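Local coordinates for protein probable glutamine synthetase (Pseudomonas aeruginosa, PDB 4HPP) that belongs to the glutamine synthetase family, joins an N-terminal domain to a catalytic domain, and holds magnesium and glutamic acid in the model, at residues P6-S11 / A88-H93; S110-E115 / L344-V349. All coordinates share one frame; numbering follows the deposited sequence.

Contact 1: residues P6-S11 / A88-H93; sequences PVRLVS and ALDYLH
S11 and Y91 lie side by side where two parallel strands, 9-15 and 89-97, begin to pair in the middle of the mixed sheet of the N-terminal domain, a beta-grasp fold in this family. S11 spans Y91 in the usual parallel way. Its N donates to D90 O (2.9 Å) in an almost straight bond of 168°, and its O accepts from L92 N (2.9 Å). On the face of the sheet that carries S11 and Y91, their CB atoms meet at 3.6 Å, while the Y91 ring continues away from the first strand and its OH reaches N204 on helix 196-216. V10 and L92 occupy the other face, in contact through V10 CG1 and L92 CD1, 3.5 Å apart.

Upstream, before regular pairing starts, a salt bridge spans the wider gap. R8 approaches D90 side-on, and NE (2.8 Å) and NH2 (2.9 Å) both bond to D90 OD2, which lies in the guanidinium plane. The carboxylate stands nearly upright to that plane, at 87°. NE takes the anti lone pair of OD2, whereas NH2 comes from above the carboxylate plane. The R8 chain is extended from CG to NE, with CG anti to the backbone N (chi1 170°).

R8 NH2 also forms a salt bridge with E79, and D90 OD2 another with R75, so the pair sits in a longer charge network. R154 of the second subunit donates a hydrogen bond to A88 O, bringing the subunit interface up to this corner. The A88 methyl lies over one guanidinium face, toward its rim, with CB 3.3 Å from R8 NH1.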
ATOM      1  N   PRO A   6      16.342  12.929 -18.030  1.00 60.44           N
ATOM      2  CA  PRO A   6      16.804  11.797 -18.852  1.00 49.85           C
ATOM      3  C   PRO A   6      17.059  12.234 -20.280  1.00 45.50           C
ATOM      4  O   PRO A   6      16.394  13.141 -20.785  1.00 54.70           O
ATOM      5  CB  PRO A   6      15.623  10.832 -18.818  1.00 51.08           C
ATOM      6  CG  PRO A   6      14.611  11.415 -17.883  1.00 50.35           C
ATOM      7  CD  PRO A   6      15.220  12.548 -17.155  1.00 54.31           C
ATOM      8  N   VAL A   7      18.042  11.658 -20.936  1.00 37.99           N
ATOM      9  CA  VAL A   7      18.331  12.096 -22.296  1.00 37.53           C
ATOM     10  C   VAL A   7      17.222  11.581 -23.219  1.00 39.64           C
ATOM     11  O   VAL A   7      16.684  10.504 -23.002  1.00 52.98           O
ATOM     12  CB  VAL A   7      19.824  11.760 -22.708  1.00 39.15           C
ATOM     13  CG1 VAL A   7      20.066  11.752 -24.195  1.00 33.07           C
ATOM     14  CG2 VAL A   7      20.801  12.774 -22.101  1.00 42.68           C
ATOM     15  N   ARG A   8      16.815  12.364 -24.206  1.00 44.60           N
ATOM     16  CA  ARG A   8      15.875  11.874 -25.177  1.00 45.97           C
ATOM     17  C   ARG A   8      16.702  11.115 -26.195  1.00 48.20           C
ATOM     18  O   ARG A   8      17.648  11.692 -26.768  1.00 44.31           O
ATOM     19  CB  ARG A   8      15.125  13.032 -25.833  1.00 47.39           C
ATOM     20  CG  ARG A   8      14.290  12.619 -27.053  1.00 54.56           C
ATOM     21  CD  ARG A   8      13.603  13.851 -27.588  1.00 53.04           C
ATOM     22  NE  ARG A   8      12.618  13.631 -28.641  1.00 55.05           N
ATOM     23  CZ  ARG A   8      11.322  13.947 -28.535  1.00 54.43           C
ATOM     24  NH1 ARG A   8      10.853  14.459 -27.405  1.00 44.03           N
ATOM     25  NH2 ARG A   8      10.483  13.757 -29.565  1.00 52.39           N
ATOM     26  N   LEU A   9      16.350   9.832 -26.396  1.00 46.00           N
ATOM     27  CA  LEU A   9      16.980   8.964 -27.410  1.00 39.87           C
ATOM     28  C   LEU A   9      16.168   8.922 -28.724  1.00 45.89           C
ATOM     29  O   LEU A   9      14.942   8.896 -28.718  1.00 47.13           O
ATOM     30  CB  LEU A   9      17.238   7.571 -26.845  1.00 35.09           C
ATOM     31  CG  LEU A   9      18.009   7.679 -25.493  1.00 41.74           C
ATOM     32  CD1 LEU A   9      18.082   6.332 -24.745  1.00 37.64           C
ATOM     33  CD2 LEU A   9      19.440   8.266 -25.611  1.00 35.71           C
ATOM     34  N   VAL A  10      16.860   8.953 -29.858  1.00 43.29           N
ATOM     35  CA  VAL A  10      16.195   8.790 -31.112  1.00 40.39           C
ATOM     36  C   VAL A  10      16.575   7.423 -31.660  1.00 41.64           C
ATOM     37  O   VAL A  10      17.755   7.090 -31.689  1.00 46.76           O
ATOM     38  CB  VAL A  10      16.601   9.916 -32.104  1.00 39.55           C
ATOM     39  CG1 VAL A  10      15.984   9.619 -33.449  1.00 35.94           C
ATOM     40  CG2 VAL A  10      16.080  11.247 -31.592  1.00 38.47           C
ATOM     41  N   SER A  11      15.597   6.628 -32.073  1.00 39.35           N
ATOM     42  CA  SER A  11      15.920   5.389 -32.748  1.00 41.05           C
ATOM     43  C   SER A  11      15.896   5.459 -34.273  1.00 43.52           C
ATOM     44  O   SER A  11      15.079   6.137 -34.847  1.00 50.27           O
ATOM     45  CB  SER A  11      14.991   4.272 -32.275  1.00 43.89           C
ATOM     46  OG  SER A  11      15.458   3.659 -31.080  1.00 46.82           O
ATOM     47  N   ALA A  88       9.553  10.273 -24.479  1.00 41.00           N
ATOM     48  CA  ALA A  88       8.959  10.368 -25.778  1.00 42.32           C
ATOM     49  C   ALA A  88       9.299   9.048 -26.533  1.00 39.09           C
ATOM     50  O   ALA A  88      10.242   8.352 -26.181  1.00 38.77           O
ATOM     51  CB  ALA A  88       9.485  11.583 -26.518  1.00 36.81           C
ATOM     52  N   LEU A  89       8.501   8.728 -27.535  1.00 38.42           N
ATOM     53  CA  LEU A  89       8.825   7.778 -28.540  1.00 38.17           C
ATOM     54  C   LEU A  89       9.308   8.514 -29.744  1.00 37.80           C
ATOM     55  O   LEU A  89       8.540   9.196 -30.392  1.00 51.52           O
ATOM     56  CB  LEU A  89       7.556   7.030 -28.893  1.00 39.06           C
ATOM     57  CG  LEU A  89       7.756   5.848 -29.869  1.00 44.18           C
ATOM     58  CD1 LEU A  89       8.666   4.733 -29.339  1.00 44.94           C
ATOM     59  CD2 LEU A  89       6.400   5.276 -30.271  1.00 42.72           C
ATOM     60  N   ASP A  90      10.568   8.378 -30.072  1.00 41.81           N
ATOM     61  CA  ASP A  90      11.118   9.127 -31.177  1.00 39.21           C
ATOM     62  C   ASP A  90      11.972   8.264 -32.052  1.00 36.61           C
ATOM     63  O   ASP A  90      12.974   7.742 -31.603  1.00 40.88           O
ATOM     64  CB  ASP A  90      11.949  10.272 -30.632  1.00 36.86           C
ATOM     65  CG  ASP A  90      12.216  11.325 -31.653  1.00 44.98           C
ATOM     66  OD1 ASP A  90      12.108  11.030 -32.896  1.00 40.41           O
ATOM     67  OD2 ASP A  90      12.538  12.467 -31.198  1.00 46.59           O
ATOM     68  N   TYR A  91      11.595   8.103 -33.310  1.00 34.48           N
ATOM     69  CA  TYR A  91      12.388   7.231 -34.210  1.00 38.38           C
ATOM     70  C   TYR A  91      12.041   7.545 -35.653  1.00 38.84           C
ATOM     71  O   TYR A  91      11.002   8.139 -35.915  1.00 44.66           O
ATOM     72  CB  TYR A  91      12.106   5.706 -33.940  1.00 38.27           C
ATOM     73  CG  TYR A  91      10.692   5.346 -34.293  1.00 35.69           C
ATOM     74  CD1 TYR A  91      10.328   5.012 -35.595  1.00 39.22           C
ATOM     75  CD2 TYR A  91       9.700   5.361 -33.324  1.00 31.58           C
ATOM     76  CE1 TYR A  91       8.990   4.674 -35.909  1.00 38.80           C
ATOM     77  CE2 TYR A  91       8.382   5.012 -33.615  1.00 35.25           C
ATOM     78  CZ  TYR A  91       8.021   4.693 -34.916  1.00 41.15           C
ATOM     79  OH  TYR A  91       6.688   4.411 -35.188  1.00 42.32           O
ATOM     80  N   LEU A  92      12.917   7.122 -36.556  1.00 39.85           N
ATOM     81  CA  LEU A  92      12.811   7.289 -37.998  1.00 44.13           C
ATOM     82  C   LEU A  92      13.029   5.936 -38.711  1.00 51.41           C
ATOM     83  O   LEU A  92      13.910   5.140 -38.321  1.00 49.94           O
ATOM     84  CB  LEU A  92      13.923   8.223 -38.502  1.00 41.27           C
ATOM     85  CG  LEU A  92      14.012   9.659 -38.030  1.00 41.76           C
ATOM     86  CD1 LEU A  92      14.785   9.749 -36.733  1.00 40.83           C
ATOM     87  CD2 LEU A  92      14.690  10.532 -39.075  1.00 41.90           C
ATOM     88  N   HIS A  93      12.252   5.701 -39.770  1.00 51.60           N
ATOM     89  CA  HIS A  93      12.411   4.544 -40.617  1.00 46.17           C
ATOM     90  C   HIS A  93      13.585   4.794 -41.509  1.00 53.02           C
ATOM     91  O   HIS A  93      13.836   5.943 -41.923  1.00 57.50           O
ATOM     92  CB  HIS A  93      11.183   4.305 -41.448  1.00 40.43           C
ATOM     93  CG  HIS A  93       9.939   4.181 -40.643  1.00 43.10           C
ATOM     94  ND1 HIS A  93       9.379   2.978 -40.354  1.00 43.69           N
ATOM     95  CD2 HIS A  93       9.119   5.164 -40.054  1.00 43.84           C
ATOM     96  CE1 HIS A  93       8.261   3.179 -39.591  1.00 49.15           C
ATOM     97  NE2 HIS A  93       8.102   4.519 -39.408  1.00 47.54           N
TER

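Contact 2: residues S110-E115 / L344-V349; sequences SLLRAE and LAMAAV
The A347 methyl points toward 110-115, between L111 and L112, with two further apolar pairs flanking it. Its CB meets L112 CB at 3.8 Å and L111 CG at 3.9 Å. To one side, L111 CD2 touches L344 CD1 (3.8 Å); the L344 side chain starts out away from the partner helix, and only its end comes back to make this contact. To the other side, L112 CD1 lies against M346 CG (3.9 Å), and L112 CD2 approaches the M346 sulfur. A chi1 of 167° swings L112 CG away from its backbone N and lays CD1 over the backbone of the other helix, 3.7 Å from A347 N.

This is close helix-helix packing in the catalytic domain: the segments of helices 108-121 and 342-358 run in roughly the same direction, 32° apart, with axes 8.6 Å from each other. Helix 196-216 adds A199 beside L112 and A198 beside M346, and L280 of helix 261-281 packs on L344.

E115 meets the other segment only through CG, a loose 4.2 Å from A347 O; its polar partners lie outside. One carboxylate oxygen, OE1, pairs with R118 of its own helix, while OE2 forms a salt bridge to R354, further along helix 342-358.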
ATOM      1  N   SER A 110      13.179  -0.452 -49.143  1.00 50.59           N
ATOM      2  CA  SER A 110      13.744  -0.176 -50.478  1.00 49.10           C
ATOM      3  C   SER A 110      12.977  -0.865 -51.615  1.00 52.74           C
ATOM      4  O   SER A 110      12.536  -0.173 -52.550  1.00 57.23           O
ATOM      5  CB  SER A 110      15.239  -0.568 -50.524  1.00 54.66           C
ATOM      6  OG  SER A 110      16.061   0.402 -49.874  1.00 59.07           O
ATOM      7  N   LEU A 111      12.827  -2.204 -51.548  1.00 51.31           N
ATOM      8  CA  LEU A 111      11.996  -2.949 -52.512  1.00 46.71           C
ATOM      9  C   LEU A 111      10.634  -2.266 -52.682  1.00 53.74           C
ATOM     10  O   LEU A 111      10.228  -1.983 -53.817  1.00 50.70           O
ATOM     11  CB  LEU A 111      11.765  -4.382 -52.069  1.00 44.48           C
ATOM     12  CG  LEU A 111      10.535  -5.073 -52.673  1.00 44.80           C
ATOM     13  CD1 LEU A 111      10.675  -5.116 -54.185  1.00 45.69           C
ATOM     14  CD2 LEU A 111      10.334  -6.475 -52.117  1.00 37.95           C
ATOM     15  N   LEU A 112       9.923  -1.961 -51.582  1.00 52.62           N
ATOM     16  CA  LEU A 112       8.626  -1.310 -51.793  1.00 53.00           C
ATOM     17  C   LEU A 112       8.776   0.059 -52.475  1.00 52.64           C
ATOM     18  O   LEU A 112       7.986   0.388 -53.359  1.00 52.42           O
ATOM     19  CB  LEU A 112       7.731  -1.236 -50.543  1.00 55.58           C
ATOM     20  CG  LEU A 112       6.494  -0.295 -50.640  1.00 52.77           C
ATOM     21  CD1 LEU A 112       5.499  -0.773 -51.696  1.00 49.34           C
ATOM     22  CD2 LEU A 112       5.821  -0.120 -49.297  1.00 48.20           C
ATOM     23  N   ARG A 113       9.796   0.829 -52.105  1.00 50.78           N
ATOM     24  CA  ARG A 113      10.028   2.104 -52.771  1.00 53.78           C
ATOM     25  C   ARG A 113      10.372   2.011 -54.266  1.00 57.96           C
ATOM     26  O   ARG A 113      10.204   2.986 -54.994  1.00 63.70           O
ATOM     27  CB  ARG A 113      11.109   2.907 -52.074  1.00 56.53           C
ATOM     28  CG  ARG A 113      11.290   4.254 -52.764  1.00 68.39           C
ATOM     29  CD  ARG A 113      12.243   5.172 -52.026  1.00 82.20           C
ATOM     30  NE  ARG A 113      13.640   4.744 -52.154  1.00 88.86           N
ATOM     31  CZ  ARG A 113      14.271   3.950 -51.289  1.00 98.22           C
ATOM     32  NH1 ARG A 113      13.633   3.475 -50.213  1.00 96.99           N
ATOM     33  NH2 ARG A 113      15.542   3.623 -51.505  1.00 82.34           N
ATOM     34  N   ALA A 114      10.899   0.871 -54.704  1.00 54.12           N
ATOM     35  CA  ALA A 114      11.341   0.701 -56.084  1.00 56.21           C
ATOM     36  C   ALA A 114      10.127   0.342 -56.914  1.00 64.09           C
ATOM     37  O   ALA A 114      10.064   0.608 -58.125  1.00 64.92           O
ATOM     38  CB  ALA A 114      12.391  -0.401 -56.185  1.00 46.80           C
ATOM     39  N   GLU A 115       9.171  -0.280 -56.234  1.00 62.73           N
ATOM     40  CA  GLU A 115       7.967  -0.806 -56.846  1.00 60.66           C
ATOM     41  C   GLU A 115       6.979   0.305 -57.001  1.00 54.58           C
ATOM     42  O   GLU A 115       6.276   0.392 -58.003  1.00 57.71           O
ATOM     43  CB  GLU A 115       7.387  -1.925 -55.969  1.00 69.15           C
ATOM     44  CG  GLU A 115       6.070  -2.519 -56.456  1.00 70.16           C
ATOM     45  CD  GLU A 115       6.218  -3.186 -57.807  1.00 67.95           C
ATOM     46  OE1 GLU A 115       7.382  -3.371 -58.207  1.00 62.95           O
ATOM     47  OE2 GLU A 115       5.194  -3.536 -58.446  1.00 59.92           O
ATOM     48  N   LEU A 344       7.116  -5.280 -47.169  1.00 47.26           N
ATOM     49  CA  LEU A 344       7.247  -6.464 -48.002  1.00 45.51           C
ATOM     50  C   LEU A 344       5.873  -6.936 -48.479  1.00 47.28           C
ATOM     51  O   LEU A 344       5.659  -7.228 -49.654  1.00 51.63           O
ATOM     52  CB  LEU A 344       8.042  -7.561 -47.280  1.00 55.08           C
ATOM     53  CG  LEU A 344       8.167  -8.903 -48.018  1.00 52.86           C
ATOM     54  CD1 LEU A 344       9.004  -8.681 -49.268  1.00 58.71           C
ATOM     55  CD2 LEU A 344       8.744 -10.003 -47.145  1.00 48.86           C
ATOM     56  N   ALA A 345       4.916  -6.941 -47.567  1.00 45.17           N
ATOM     57  CA  ALA A 345       3.577  -7.359 -47.894  1.00 40.69           C
ATOM     58  C   ALA A 345       2.971  -6.461 -48.947  1.00 43.31           C
ATOM     59  O   ALA A 345       2.492  -6.982 -49.948  1.00 48.38           O
ATOM     60  CB  ALA A 345       2.718  -7.416 -46.648  1.00 40.36           C
ATOM     61  N   MET A 346       2.984  -5.130 -48.754  1.00 46.29           N
ATOM     62  CA  MET A 346       2.354  -4.221 -49.729  1.00 39.96           C
ATOM     63  C   MET A 346       3.081  -4.321 -51.086  1.00 45.62           C
ATOM     64  O   MET A 346       2.432  -4.509 -52.110  1.00 50.95           O
ATOM     65  CB  MET A 346       2.296  -2.804 -49.192  1.00 46.64           C
ATOM     66  CG  MET A 346       1.988  -1.678 -50.199  1.00 43.29           C
ATOM     67  SD  MET A 346       1.779  -0.190 -49.223  1.00 47.78           S
ATOM     68  CE  MET A 346       1.593   1.104 -50.487  1.00 47.44           C
ATOM     69  N   ALA A 347       4.416  -4.248 -51.087  1.00 42.85           N
ATOM     70  CA  ALA A 347       5.245  -4.519 -52.286  1.00 43.65           C
ATOM     71  C   ALA A 347       4.822  -5.766 -53.034  1.00 48.51           C
ATOM     72  O   ALA A 347       4.644  -5.726 -54.240  1.00 49.24           O
ATOM     73  CB  ALA A 347       6.736  -4.633 -51.930  1.00 47.38           C
ATOM     74  N   ALA A 348       4.680  -6.882 -52.325  1.00 51.54           N
ATOM     75  CA  ALA A 348       4.276  -8.148 -52.960  1.00 50.97           C
ATOM     76  C   ALA A 348       2.919  -8.064 -53.689  1.00 55.90           C
ATOM     77  O   ALA A 348       2.749  -8.603 -54.805  1.00 58.24           O
ATOM     78  CB  ALA A 348       4.272  -9.269 -51.943  1.00 43.87           C
ATOM     79  N   VAL A 349       1.983  -7.337 -53.089  1.00 50.99           N
ATOM     80  CA  VAL A 349       0.633  -7.249 -53.630  1.00 55.42           C
ATOM     81  C   VAL A 349       0.649  -6.352 -54.868  1.00 56.18           C
ATOM     82  O   VAL A 349       0.098  -6.708 -55.927  1.00 60.94           O
ATOM     83  CB  VAL A 349      -0.382  -6.717 -52.567  1.00 55.79           C
ATOM     84  CG1 VAL A 349      -1.730  -6.328 -53.196  1.00 46.82           C
ATOM     85  CG2 VAL A 349      -0.536  -7.718 -51.422  1.00 42.76           C
TER

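In the fold
Both contacts are largely buried, but they differ in position: contact 1 is centred about 22 Å from the centre of the chain and has a second subunit against it, while contact 2 is centred only about 11 Å out and is touched by no other chain. They share no strand or helix, although helix 108-121 is the next element after strand 89-97, and their nearest atoms are about 9 Å apart. Helix 196-216 borders both. Backbone bonding and a salt bridge join 6-11 to 88-93 in the N-terminal domain, whereas 110-115 and 344-349 meet through apolar side chains in the catalytic domain, where the ionic link between the helices runs from E115, inside 110-115, to R354, outside 344-349.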